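Local coordinates for protein 3-carboxy-cis,cis-muconate cycloisomerase (Pseudomonas putida, PDB 1RE5) that is a mainly helical cycloisomerase enzyme of the fumarase/aspartase (lyase) superfamily, found here as an assembly of four chains, at residues F10-M15 with A337-Q342; G130-T135 with V343-M348; L170-R175 with A244-K249. All coordinates share one frame; numbering follows the deposited sequence.

Contact 1. Residues F10-M15 with A337-Q342; sequences FTAPAM and ALRQAQ
Thr11, the first residue to leave helical geometry after helix 7-10, reaches Arg339 through its backbone: its O lies 3.9 Å from Arg339 NH1, too long for a hydrogen bond and set obliquely to the guanidinium. The Thr11 side chain starts away from residues 337-342 but packs on Cys332 and Ser335, earlier on the same helix, and its OG1 is hydrogen-bonded to Asp7. Ala12 holds the N-cap position of helix 13-18 and is closest in backbone register to Arg339, with 6.3 Å between Ala12 CA and Arg339 CA. Its methyl stands beside the root of the arginine, Ala12 CB to Arg339 CB being 4.4 Å, while its N is bonded to Ser335 OG, one turn earlier on helix 319-347. Pro13, which opens helix 13-18, supplies the nearest side-chain contact. Its CD sits 3.6 Å above the plane of the Arg339 guanidinium, offset toward the rim of one face, and the two side chains cross at about a right angle; Pro13 CD is 3.7 Å from Arg339 NH1. The arginine gets there by stretching out: CG is anti to the backbone N (chi1 -177°) and the chain stays extended to NE, so the aliphatic part runs past Ala12 before the flat group meets the proline. With Pro13 and Arg339 both exposed, Thr11 buried and no hydrogen bond across, the contact rests on van der Waals packing, to which the Thr11 carbonyl may add a weak electrostatic attraction for the cation.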
loop_
_atom_site.group_PDB
_atom_site.type_symbol
_atom_site.label_atom_id
_atom_site.label_comp_id
_atom_site.label_asym_id
_atom_site.label_seq_id
_atom_site.Cartn_x
_atom_site.Cartn_y
_atom_site.Cartn_z
ATOM N N PHE D 10 -20.913 3.821 -5.943
ATOM C CA PHE D 10 -19.864 2.991 -5.327
ATOM C C PHE D 10 -20.258 2.122 -4.107
ATOM O O PHE D 10 -19.554 1.152 -3.766
ATOM C CB PHE D 10 -18.675 3.881 -4.913
ATOM C CG PHE D 10 -17.950 4.534 -6.068
ATOM C CD1 PHE D 10 -17.359 5.787 -5.913
ATOM C CD2 PHE D 10 -17.827 3.888 -7.294
ATOM C CE1 PHE D 10 -16.658 6.383 -6.957
ATOM C CE2 PHE D 10 -17.128 4.476 -8.344
ATOM C CZ PHE D 10 -16.542 5.731 -8.171
ATOM N N THR D 11 -21.363 2.458 -3.447
ATOM C CA THR D 11 -21.778 1.720 -2.259
ATOM C C THR D 11 -23.172 1.132 -2.392
ATOM O O THR D 11 -24.012 1.684 -3.093
ATOM C CB THR D 11 -21.762 2.641 -1.018
ATOM O OG1 THR D 11 -20.503 3.324 -0.944
ATOM C CG2 THR D 11 -21.943 1.833 0.254
ATOM N N ALA D 12 -23.406 -0.000 -1.735
ATOM C CA ALA D 12 -24.717 -0.636 -1.756
ATOM C C ALA D 12 -25.497 0.024 -0.615
ATOM O O ALA D 12 -25.064 -0.004 0.541
ATOM C CB ALA D 12 -24.583 -2.119 -1.522
ATOM N N PRO D 13 -26.660 0.626 -0.927
ATOM C CA PRO D 13 -27.508 1.313 0.061
ATOM C C PRO D 13 -27.675 0.641 1.417
ATOM O O PRO D 13 -27.631 1.305 2.457
ATOM C CB PRO D 13 -28.835 1.499 -0.680
ATOM C CG PRO D 13 -28.804 0.445 -1.747
ATOM C CD PRO D 13 -27.373 0.486 -2.206
ATOM N N ALA D 14 -27.866 -0.669 1.416
ATOM C CA ALA D 14 -28.037 -1.400 2.665
ATOM C C ALA D 14 -26.785 -1.319 3.513
ATOM O O ALA D 14 -26.864 -1.198 4.732
ATOM C CB ALA D 14 -28.361 -2.840 2.372
ATOM N N MET D 15 -25.628 -1.399 2.856
ATOM C CA MET D 15 -24.335 -1.344 3.537
ATOM C C MET D 15 -24.065 0.062 4.095
ATOM O O MET D 15 -23.541 0.207 5.191
ATOM C CB MET D 15 -23.217 -1.749 2.572
ATOM C CG MET D 15 -21.877 -2.001 3.235
ATOM S SD MET D 15 -21.814 -3.594 4.075
ATOM C CE MET D 15 -22.193 -3.109 5.656
ATOM N N ALA D 337 -19.255 -3.303 -5.117
ATOM C CA ALA D 337 -18.763 -4.177 -6.186
ATOM C C ALA D 337 -19.652 -5.402 -6.322
ATOM O O ALA D 337 -19.972 -5.817 -7.428
ATOM C CB ALA D 337 -17.300 -4.603 -5.927
ATOM N N LEU D 338 -20.056 -5.981 -5.198
ATOM C CA LEU D 338 -20.926 -7.149 -5.228
ATOM C C LEU D 338 -22.219 -6.780 -5.941
ATOM O O LEU D 338 -22.721 -7.517 -6.798
ATOM C CB LEU D 338 -21.234 -7.609 -3.807
ATOM C CG LEU D 338 -20.195 -8.564 -3.243
ATOM C CD1 LEU D 338 -20.391 -8.672 -1.759
ATOM C CD2 LEU D 338 -20.310 -9.930 -3.922
ATOM N N ARG D 339 -22.745 -5.620 -5.574
ATOM C CA ARG D 339 -23.971 -5.124 -6.160
ATOM C C ARG D 339 -23.891 -5.056 -7.675
ATOM O O ARG D 339 -24.744 -5.597 -8.384
ATOM C CB ARG D 339 -24.269 -3.737 -5.642
ATOM C CG ARG D 339 -25.565 -3.221 -6.173
ATOM C CD ARG D 339 -25.766 -1.778 -5.816
ATOM N NE ARG D 339 -27.169 -1.399 -5.935
ATOM C CZ ARG D 339 -27.602 -0.145 -5.916
ATOM N NH1 ARG D 339 -26.729 0.858 -5.786
ATOM N NH2 ARG D 339 -28.906 0.103 -6.018
ATOM N N GLN D 340 -22.856 -4.385 -8.164
ATOM C CA GLN D 340 -22.650 -4.208 -9.595
ATOM C C GLN D 340 -22.340 -5.508 -10.319
ATOM O O GLN D 340 -22.765 -5.696 -11.455
ATOM C CB GLN D 340 -21.522 -3.218 -9.826
ATOM C CG GLN D 340 -21.730 -2.367 -11.037
ATOM C CD GLN D 340 -23.017 -1.580 -10.964
ATOM O OE1 GLN D 340 -23.269 -0.848 -9.993
ATOM N NE2 GLN D 340 -23.843 -1.720 -11.996
ATOM N N ALA D 341 -21.600 -6.403 -9.670
ATOM C CA ALA D 341 -21.261 -7.693 -10.275
ATOM C C ALA D 341 -22.531 -8.517 -10.496
ATOM O O ALA D 341 -22.637 -9.261 -11.473
ATOM C CB ALA D 341 -20.295 -8.465 -9.383
ATOM N N GLN D 342 -23.491 -8.382 -9.582
ATOM C CA GLN D 342 -24.753 -9.103 -9.683
ATOM C C GLN D 342 -25.499 -8.634 -10.928
ATOM O O GLN D 342 -25.976 -9.449 -11.731
ATOM C CB GLN D 342 -25.614 -8.839 -8.443
ATOM C CG GLN D 342 -26.975 -9.533 -8.445
ATOM C CD GLN D 342 -26.864 -11.043 -8.487
ATOM O OE1 GLN D 342 -26.171 -11.648 -7.667
ATOM N NE2 GLN D 342 -27.556 -11.665 -9.440
#

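Contact 2. Residues G130-T135 with V343-M348; sequences GKLADT and VIAEGM
Leu132 and Ala345 meet without any flat side-chain group between them, so no face or edge is engaged. The one such group on a touching residue, the carboxylate of Glu346, is not engaged by residues 130-135; Glu346 takes part through its root, beside Thr135. The centre of the contact is the methyl of Ala345, which points at the other helix and meets two side chains one turn apart. The firmer of the two contacts is apolar, Leu132 CD1 to Ala345 CB at 3.8 Å. Leu132 reaches it with CG anti to the backbone N (chi1 179°), which carries a side chain that leaves its backbone at a slant round to the alanine. Thr135 starts straight toward helix 319-347, but its rotation is doubtful, because its CG2 is modelled too close to its own helix; as placed, Thr135 OG1 also lies 3.8 Å from Ala345 CB, and no hydrogen bond is made across the contact. Helices 106-142 and 319-347 run in the same direction here, their local axes 9.6 Å apart at closest approach and inclined at 25°. Both belong to the bundle of long helices that forms the core of fumarase/aspartase superfamily subunits, and Leu132 faces its interior: besides Ala345 it touches Leu338, Leu247 and Leu173, on three different helices. Thr135 is partly exposed and Glu346 exposed, so that side of the contact borders solvent. Asp134 OD1 is hydrogen-bonded to His445 NE2 on helix 434-449.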
loop_
_atom_site.group_PDB
_atom_site.type_symbol
_atom_site.label_atom_id
_atom_site.label_comp_id
_atom_site.label_asym_id
_atom_site.label_seq_id
_atom_site.Cartn_x
_atom_site.Cartn_y
_atom_site.Cartn_z
ATOM N N GLY D 130 -23.825 -15.504 -2.027
ATOM C CA GLY D 130 -24.599 -16.686 -2.374
ATOM C C GLY D 130 -25.486 -16.414 -3.576
ATOM O O GLY D 130 -25.604 -17.230 -4.491
ATOM N N LYS D 131 -26.119 -15.251 -3.583
ATOM C CA LYS D 131 -26.978 -14.888 -4.697
ATOM C C LYS D 131 -26.128 -14.842 -5.982
ATOM O O LYS D 131 -26.442 -15.501 -6.969
ATOM C CB LYS D 131 -27.628 -13.534 -4.411
ATOM C CG LYS D 131 -28.585 -13.035 -5.475
ATOM C CD LYS D 131 -29.110 -11.645 -5.112
ATOM C CE LYS D 131 -27.960 -10.629 -4.962
ATOM N NZ LYS D 131 -28.384 -9.310 -4.374
ATOM N N LEU D 132 -25.038 -14.084 -5.951
ATOM C CA LEU D 132 -24.143 -13.967 -7.091
ATOM C C LEU D 132 -23.600 -15.323 -7.557
ATOM O O LEU D 132 -23.534 -15.588 -8.754
ATOM C CB LEU D 132 -22.979 -13.028 -6.747
ATOM C CG LEU D 132 -21.899 -12.786 -7.811
ATOM C CD1 LEU D 132 -22.473 -12.083 -9.044
ATOM C CD2 LEU D 132 -20.802 -11.960 -7.195
ATOM N N ALA D 133 -23.214 -16.181 -6.623
ATOM C CA ALA D 133 -22.695 -17.494 -6.980
ATOM C C ALA D 133 -23.765 -18.327 -7.684
ATOM O O ALA D 133 -23.463 -19.078 -8.614
ATOM C CB ALA D 133 -22.202 -18.219 -5.738
ATOM N N ASP D 134 -25.013 -18.194 -7.241
ATOM C CA ASP D 134 -26.114 -18.933 -7.852
ATOM C C ASP D 134 -26.266 -18.552 -9.315
ATOM O O ASP D 134 -26.184 -19.409 -10.207
ATOM C CB ASP D 134 -27.438 -18.659 -7.126
ATOM C CG ASP D 134 -27.656 -19.573 -5.915
ATOM O OD1 ASP D 134 -27.278 -20.766 -5.983
ATOM O OD2 ASP D 134 -28.225 -19.102 -4.901
ATOM N N THR D 135 -26.464 -17.257 -9.559
ATOM C CA THR D 135 -26.656 -16.785 -10.920
ATOM C C THR D 135 -25.443 -17.046 -11.793
ATOM O O THR D 135 -25.577 -17.301 -12.995
ATOM C CB THR D 135 -27.014 -15.274 -10.973
ATOM O OG1 THR D 135 -25.922 -14.542 -11.530
ATOM C CG2 THR D 135 -27.330 -14.742 -9.602
ATOM N N VAL D 343 -25.599 -7.317 -11.084
ATOM C CA VAL D 343 -26.287 -6.758 -12.232
ATOM C C VAL D 343 -25.735 -7.291 -13.542
ATOM O O VAL D 343 -26.502 -7.749 -14.384
ATOM C CB VAL D 343 -26.193 -5.228 -12.274
ATOM C CG1 VAL D 343 -26.688 -4.714 -13.625
ATOM C CG2 VAL D 343 -27.014 -4.634 -11.168
ATOM N N ILE D 344 -24.415 -7.245 -13.721
ATOM C CA ILE D 344 -23.873 -7.723 -14.978
ATOM C C ILE D 344 -23.909 -9.233 -15.092
ATOM O O ILE D 344 -24.116 -9.760 -16.168
ATOM C CB ILE D 344 -22.407 -7.214 -15.276
ATOM C CG1 ILE D 344 -21.435 -8.378 -15.199
ATOM C CG2 ILE D 344 -21.989 -6.076 -14.343
ATOM C CD1 ILE D 344 -20.037 -7.964 -15.488
ATOM N N ALA D 345 -23.730 -9.941 -13.992
ATOM C CA ALA D 345 -23.744 -11.395 -14.070
ATOM C C ALA D 345 -25.067 -11.952 -14.579
ATOM O O ALA D 345 -25.097 -12.872 -15.404
ATOM C CB ALA D 345 -23.430 -11.996 -12.712
ATOM N N GLU D 346 -26.171 -11.400 -14.097
ATOM C CA GLU D 346 -27.457 -11.926 -14.503
ATOM C C GLU D 346 -27.980 -11.342 -15.791
ATOM O O GLU D 346 -28.933 -11.863 -16.361
ATOM C CB GLU D 346 -28.486 -11.721 -13.397
ATOM C CG GLU D 346 -29.040 -10.322 -13.318
ATOM C CD GLU D 346 -29.812 -10.101 -12.039
ATOM O OE1 GLU D 346 -30.606 -10.997 -11.663
ATOM O OE2 GLU D 346 -29.627 -9.032 -11.416
ATOM N N GLY D 347 -27.356 -10.280 -16.276
ATOM C CA GLY D 347 -27.860 -9.686 -17.490
ATOM C C GLY D 347 -26.901 -9.508 -18.640
ATOM O O GLY D 347 -27.249 -8.826 -19.603
ATOM N N MET D 348 -25.721 -10.111 -18.601
ATOM C CA MET D 348 -24.829 -9.872 -19.718
ATOM C C MET D 348 -25.291 -10.519 -21.005
ATOM O O MET D 348 -25.897 -11.582 -20.992
ATOM C CB MET D 348 -23.372 -10.238 -19.384
ATOM C CG MET D 348 -23.194 -11.315 -18.380
ATOM S SD MET D 348 -23.488 -12.867 -19.126
ATOM C CE MET D 348 -21.810 -13.257 -19.695
#

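Contact 3. Residues L170-R175 with A244-K249; sequences LGALTR and AGSLGK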
loop_
_atom_site.group_PDB
_atom_site.type_symbol
_atom_site.label_atom_id
_atom_site.label_comp_id
_atom_site.label_asym_id
_atom_site.label_seq_id
_atom_site.Cartn_x
_atom_site.Cartn_y
_atom_site.Cartn_z
ATOM N N LEU D 170 -16.796 -18.394 -10.335
ATOM C CA LEU D 170 -17.621 -19.161 -9.393
ATOM C C LEU D 170 -16.709 -19.854 -8.381
ATOM O O LEU D 170 -16.928 -19.758 -7.174
ATOM C CB LEU D 170 -18.463 -20.222 -10.117
ATOM C CG LEU D 170 -19.326 -21.112 -9.201
ATOM C CD1 LEU D 170 -20.298 -20.241 -8.382
ATOM C CD2 LEU D 170 -20.092 -22.139 -10.030
ATOM N N GLY D 171 -15.685 -20.546 -8.870
ATOM C CA GLY D 171 -14.774 -21.223 -7.972
ATOM C C GLY D 171 -14.236 -20.304 -6.895
ATOM O O GLY D 171 -14.294 -20.631 -5.719
ATOM N N ALA D 172 -13.708 -19.152 -7.295
ATOM C CA ALA D 172 -13.153 -18.203 -6.351
ATOM C C ALA D 172 -14.199 -17.791 -5.333
ATOM O O ALA D 172 -13.918 -17.785 -4.130
ATOM C CB ALA D 172 -12.643 -16.978 -7.085
ATOM N N LEU D 173 -15.400 -17.449 -5.804
ATOM C CA LEU D 173 -16.473 -17.024 -4.900
ATOM C C LEU D 173 -16.823 -18.093 -3.855
ATOM O O LEU D 173 -17.099 -17.772 -2.689
ATOM C CB LEU D 173 -17.727 -16.638 -5.692
ATOM C CG LEU D 173 -17.640 -15.334 -6.493
ATOM C CD1 LEU D 173 -18.983 -15.011 -7.099
ATOM C CD2 LEU D 173 -17.214 -14.206 -5.589
ATOM N N THR D 174 -16.814 -19.357 -4.272
ATOM C CA THR D 174 -17.102 -20.453 -3.358
ATOM C C THR D 174 -16.050 -20.485 -2.239
ATOM O O THR D 174 -16.374 -20.635 -1.057
ATOM C CB THR D 174 -17.087 -21.811 -4.100
ATOM O OG1 THR D 174 -18.117 -21.816 -5.098
ATOM C CG2 THR D 174 -17.314 -22.973 -3.117
ATOM N N ARG D 175 -14.786 -20.347 -2.619
ATOM C CA ARG D 175 -13.703 -20.349 -1.652
ATOM C C ARG D 175 -13.829 -19.180 -0.673
ATOM O O ARG D 175 -13.397 -19.278 0.475
ATOM C CB ARG D 175 -12.363 -20.271 -2.372
ATOM C CG ARG D 175 -11.745 -21.607 -2.715
ATOM C CD ARG D 175 -10.577 -21.417 -3.677
ATOM N NE ARG D 175 -11.005 -21.700 -5.041
ATOM C CZ ARG D 175 -10.687 -20.968 -6.093
ATOM N NH1 ARG D 175 -9.932 -19.894 -5.957
ATOM N NH2 ARG D 175 -11.139 -21.316 -7.284
ATOM N N ALA D 244 -12.768 -8.404 -3.409
ATOM C CA ALA D 244 -12.607 -7.262 -4.303
ATOM C C ALA D 244 -11.747 -7.704 -5.475
ATOM O O ALA D 244 -12.070 -7.450 -6.632
ATOM C CB ALA D 244 -11.926 -6.112 -3.557
ATOM N N GLY D 245 -10.649 -8.378 -5.147
ATOM C CA GLY D 245 -9.721 -8.844 -6.159
ATOM C C GLY D 245 -10.355 -9.746 -7.195
ATOM O O GLY D 245 -10.180 -9.542 -8.400
ATOM N N SER D 246 -11.099 -10.749 -6.741
ATOM C CA SER D 246 -11.739 -11.665 -7.678
ATOM C C SER D 246 -12.761 -10.957 -8.546
ATOM O O SER D 246 -12.781 -11.162 -9.752
ATOM C CB SER D 246 -12.385 -12.830 -6.935
ATOM O OG SER D 246 -11.390 -13.596 -6.275
ATOM N N LEU D 247 -13.608 -10.123 -7.952
ATOM C CA LEU D 247 -14.593 -9.395 -8.744
ATOM C C LEU D 247 -13.873 -8.416 -9.672
ATOM O O LEU D 247 -14.410 -8.015 -10.708
ATOM C CB LEU D 247 -15.565 -8.632 -7.836
ATOM C CG LEU D 247 -16.483 -9.477 -6.944
ATOM C CD1 LEU D 247 -17.404 -8.542 -6.186
ATOM C CD2 LEU D 247 -17.291 -10.482 -7.774
ATOM N N GLY D 248 -12.658 -8.027 -9.295
ATOM C CA GLY D 248 -11.884 -7.104 -10.118
ATOM C C GLY D 248 -11.423 -7.784 -11.396
ATOM O O GLY D 248 -11.320 -7.160 -12.451
ATOM N N LYS D 249 -11.140 -9.078 -11.301
ATOM C CA LYS D 249 -10.702 -9.849 -12.459
ATOM C C LYS D 249 -11.903 -9.989 -13.379
ATOM O O LYS D 249 -11.795 -9.865 -14.595
ATOM C CB LYS D 249 -10.202 -11.231 -12.009
ATOM C CG LYS D 249 -9.612 -12.101 -13.098
ATOM C CD LYS D 249 -10.578 -13.169 -13.516
ATOM C CE LYS D 249 -9.868 -14.260 -14.291
ATOM N NZ LYS D 249 -9.389 -13.770 -15.613
#
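Ala172 and Ser246 point their CB atoms at each other across helices 162-187 and 231-257, at the place where the backbones come nearest, 6.8 Å from Ala172 CA to Ser246 CA. The methyl comes closest to the hydroxyl: Ala172 CB is 3.7 Å from Ser246 OG. That oxygen lies beside the backbone N, anti to the carbonyl carbon (chi1 -64°), and makes a weak hydrogen bond to Leu242 O one turn back. Next along both helices, Leu173 and Leu247 leave their backbones obliquely and lean inward in nearly the same conformation, so that methyl meets methyl, Leu173 CD2 to Leu247 CD2 at 4.3 Å. Small residues thus face small ones, and the leucines fill the adjoining layer. Arg175 folds back over its own helix, with Gly171 O and Ala172 CA over the rim of one guanidinium face, and forms salt bridges with Asp231 and Glu223 of the second subunit. Lys249 NZ forms a salt bridge with Asp253 of its own chain and hydrogen bonds to Gln311 O and His313 O of the second subunit. A buried, mostly apolar seam between two long helices, flanked by charges that grip a neighbouring chain, is in keeping with the helical-bundle core through which subunits of the fumarase/aspartase superfamily assemble into tetramers.

Contacts 1 and 2 use successive turns of helix 319-347, their centres about 12 Å apart; Gln342 bridges them by packing on Lys131, Leu132 and Thr135. The centre of contact 3 is about 15 Å from that of contact 1 and about 13 Å from that of contact 2. Leu247 ties it to both: Leu247 CD1 is 3.8 Å from Leu338 N, and Leu247 CD2 is 3.9 Å from Leu132 CD2. Contacts 1 and 2 are partly buried, whereas contact 3 is buried. None of the residues lining the 2,3-dihydroxy-1,4-dithiobutane pockets belongs to these segments, but Ala337 and Ala341 pack on Leu291 of helix 286-307, which carries those pocket residues farther along.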